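Local coordinates for protein glucanase (Clostridium thermocellum, PDB 5GXX) that probably cleaves internal beta-1,4-glucosidic bonds of cellulose as a family 9 endoglucanase with a cellulosome-linked role in plant biomass degradation, at residues A71-G76 against L256-G261. The protein carries 1 engineered substitution. Residues are numbered along the deposited sequence; the frame is centred on the assembly and turned at random.
Sequences ALYEYG and LARATG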
loop_
_atom_site.group_PDB
_atom_site.type_symbol
_atom_site.label_atom_id
_atom_site.label_comp_id
_atom_site.label_asym_id
_atom_site.label_seq_id
_atom_site.Cartn_x
_atom_site.Cartn_y
_atom_site.Cartn_z
ATOM N N ALA A 71 -8.927 -49.781 21.511
ATOM C CA ALA A 71 -8.875 -49.524 22.953
ATOM C C ALA A 71 -10.124 -50.059 23.664
ATOM O O ALA A 71 -10.029 -50.720 24.709
ATOM C CB ALA A 71 -8.683 -48.045 23.215
ATOM N N LEU A 72 -11.288 -49.780 23.086
ATOM C CA LEU A 72 -12.548 -50.255 23.635
ATOM C C LEU A 72 -12.650 -51.771 23.537
ATOM O O LEU A 72 -13.160 -52.404 24.466
ATOM C CB LEU A 72 -13.733 -49.583 22.929
ATOM C CG LEU A 72 -14.012 -48.115 23.280
ATOM C CD1 LEU A 72 -14.985 -47.468 22.291
ATOM C CD2 LEU A 72 -14.522 -47.910 24.711
ATOM N N TYR A 73 -12.171 -52.351 22.433
ATOM C CA TYR A 73 -12.236 -53.794 22.201
ATOM C C TYR A 73 -11.452 -54.571 23.253
ATOM O O TYR A 73 -11.897 -55.619 23.713
ATOM C CB TYR A 73 -11.753 -54.130 20.782
ATOM C CG TYR A 73 -11.802 -55.591 20.399
ATOM C CD1 TYR A 73 -12.967 -56.169 19.878
ATOM C CD2 TYR A 73 -10.672 -56.392 20.508
ATOM C CE1 TYR A 73 -13.002 -57.514 19.515
ATOM C CE2 TYR A 73 -10.695 -57.727 20.142
ATOM C CZ TYR A 73 -11.869 -58.286 19.651
ATOM O OH TYR A 73 -11.859 -59.622 19.299
ATOM N N GLU A 74 -10.308 -54.033 23.663
ATOM C CA GLU A 74 -9.465 -54.717 24.650
ATOM C C GLU A 74 -9.860 -54.425 26.086
ATOM O O GLU A 74 -9.836 -55.323 26.931
ATOM C CB GLU A 74 -8.004 -54.290 24.482
ATOM C CG GLU A 74 -7.430 -54.649 23.119
ATOM C CD GLU A 74 -7.350 -56.135 22.872
ATOM O OE1 GLU A 74 -7.384 -56.937 23.839
ATOM O OE2 GLU A 74 -7.225 -56.523 21.692
ATOM N N TYR A 75 -10.189 -53.167 26.356
ATOM C CA TYR A 75 -10.196 -52.661 27.722
ATOM C C TYR A 75 -11.498 -51.939 28.084
ATOM O O TYR A 75 -11.637 -51.429 29.194
ATOM C CB TYR A 75 -8.906 -51.838 27.995
ATOM C CG TYR A 75 -7.617 -52.635 27.760
ATOM C CD1 TYR A 75 -7.424 -53.878 28.362
ATOM C CD2 TYR A 75 -6.575 -52.140 26.955
ATOM C CE1 TYR A 75 -6.273 -54.629 28.149
ATOM C CE2 TYR A 75 -5.408 -52.895 26.733
ATOM C CZ TYR A 75 -5.265 -54.136 27.337
ATOM O OH TYR A 75 -4.137 -54.925 27.158
ATOM N N GLY A 76 -12.482 -51.908 27.183
ATOM C CA GLY A 76 -13.721 -51.169 27.442
ATOM C C GLY A 76 -14.451 -51.567 28.716
ATOM O O GLY A 76 -14.950 -50.714 29.454
ATOM N N LEU A 256 -3.398 -61.543 14.985
ATOM C CA LEU A 256 -3.408 -62.862 14.347
ATOM C C LEU A 256 -2.677 -63.943 15.143
ATOM O O LEU A 256 -2.994 -65.129 15.018
ATOM C CB LEU A 256 -2.816 -62.784 12.942
ATOM C CG LEU A 256 -3.693 -62.189 11.834
ATOM C CD1 LEU A 256 -2.960 -62.392 10.518
ATOM C CD2 LEU A 256 -5.052 -62.893 11.767
ATOM N N ALA A 257 -1.697 -63.531 15.950
ATOM C CA ALA A 257 -1.067 -64.420 16.926
ATOM C C ALA A 257 -2.109 -64.883 17.933
ATOM O O ALA A 257 -2.209 -66.079 18.214
ATOM C CB ALA A 257 0.077 -63.710 17.650
ATOM N N ARG A 258 -2.881 -63.941 18.470
ATOM C CA ARG A 258 -3.949 -64.305 19.398
ATOM C C ARG A 258 -5.025 -65.169 18.724
ATOM O O ARG A 258 -5.447 -66.187 19.285
ATOM C CB ARG A 258 -4.513 -63.070 20.103
ATOM C CG ARG A 258 -5.549 -63.353 21.177
ATOM C CD ARG A 258 -5.838 -62.105 21.988
ATOM N NE ARG A 258 -6.476 -61.082 21.156
ATOM C CZ ARG A 258 -6.723 -59.836 21.541
ATOM N NH1 ARG A 258 -6.402 -59.429 22.757
ATOM N NH2 ARG A 258 -7.316 -59.002 20.699
ATOM N N ALA A 259 -5.425 -64.811 17.506
ATOM C CA ALA A 259 -6.534 -65.500 16.831
ATOM C C ALA A 259 -6.256 -66.913 16.317
ATOM O O ALA A 259 -7.118 -67.785 16.453
ATOM C CB ALA A 259 -7.120 -64.637 15.717
ATOM N N THR A 260 -5.091 -67.141 15.716
ATOM C CA THR A 260 -4.754 -68.453 15.162
ATOM C C THR A 260 -3.843 -69.252 16.088
ATOM O O THR A 260 -3.763 -70.479 15.979
ATOM C CB THR A 260 -4.053 -68.361 13.790
ATOM O OG1 THR A 260 -2.736 -67.816 13.962
ATOM C CG2 THR A 260 -4.860 -67.505 12.807
ATOM N N GLY A 261 -3.157 -68.529 16.976
ATOM C CA GLY A 261 -2.122 -69.093 17.836
ATOM C C GLY A 261 -0.901 -69.569 17.070
ATOM O O GLY A 261 0.006 -70.162 17.655
#
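Glu74 on helix 58-75 and Arg258 on helix 249-260 are the residues whose CA atoms come nearest across 71-76 and 256-261, 12.2 Å apart. At that separation the backbones do not touch, and long side chains must bridge the gap; the 106 Å² buried, summed over both sides, agrees with so slender a link. The second helix finishes at Thr260, where Leu256 O takes both Thr260 N and, at 2.9 Å, Thr260 OG1, from opposite faces of its carbonyl plane; Gly261 follows with positive phi.

Arg258 meets the carboxylate end-on. Its NH1 donates to Glu74 OE1 at 2.9 Å, and its NH2 donates to Glu74 OE2 at 2.7 Å; the less straight N-H...O angle is still 158°. Each oxygen uses its syn lone pair, and the carboxylate and guanidinium planes differ by 29°, so the pair forms a nearly coplanar, two-pronged salt bridge. The turn at chi3 (66°) comes near the end of an otherwise extended arginine arm, and the two side chains run head-on, which brings their flat ends together.

Trp70 NE1 also donates to Glu74 OE2, so that the carboxylate is held by Arg258 and Trp70 together. Nearer the backbone, Glu74 CB sits over the face of the Tyr75 ring, 3.5 Å above its plane. Tyr73 presents a ring edge to the bridge, with CE2 3.7 Å from Arg258 NH2; the approach is in the ring plane, which excludes a face-on cation-pi stack. The same tyrosine packs edge-to-face on Trp207.

Helix 301-318 lies beside both charged residues, with Val314 against Glu74 and Ser318 against Arg258. Such a bidentate surface salt bridge ties together two helices far apart in sequence within the family 9 catalytic domain, whose characteristic fold is an (alpha/alpha)6 barrel.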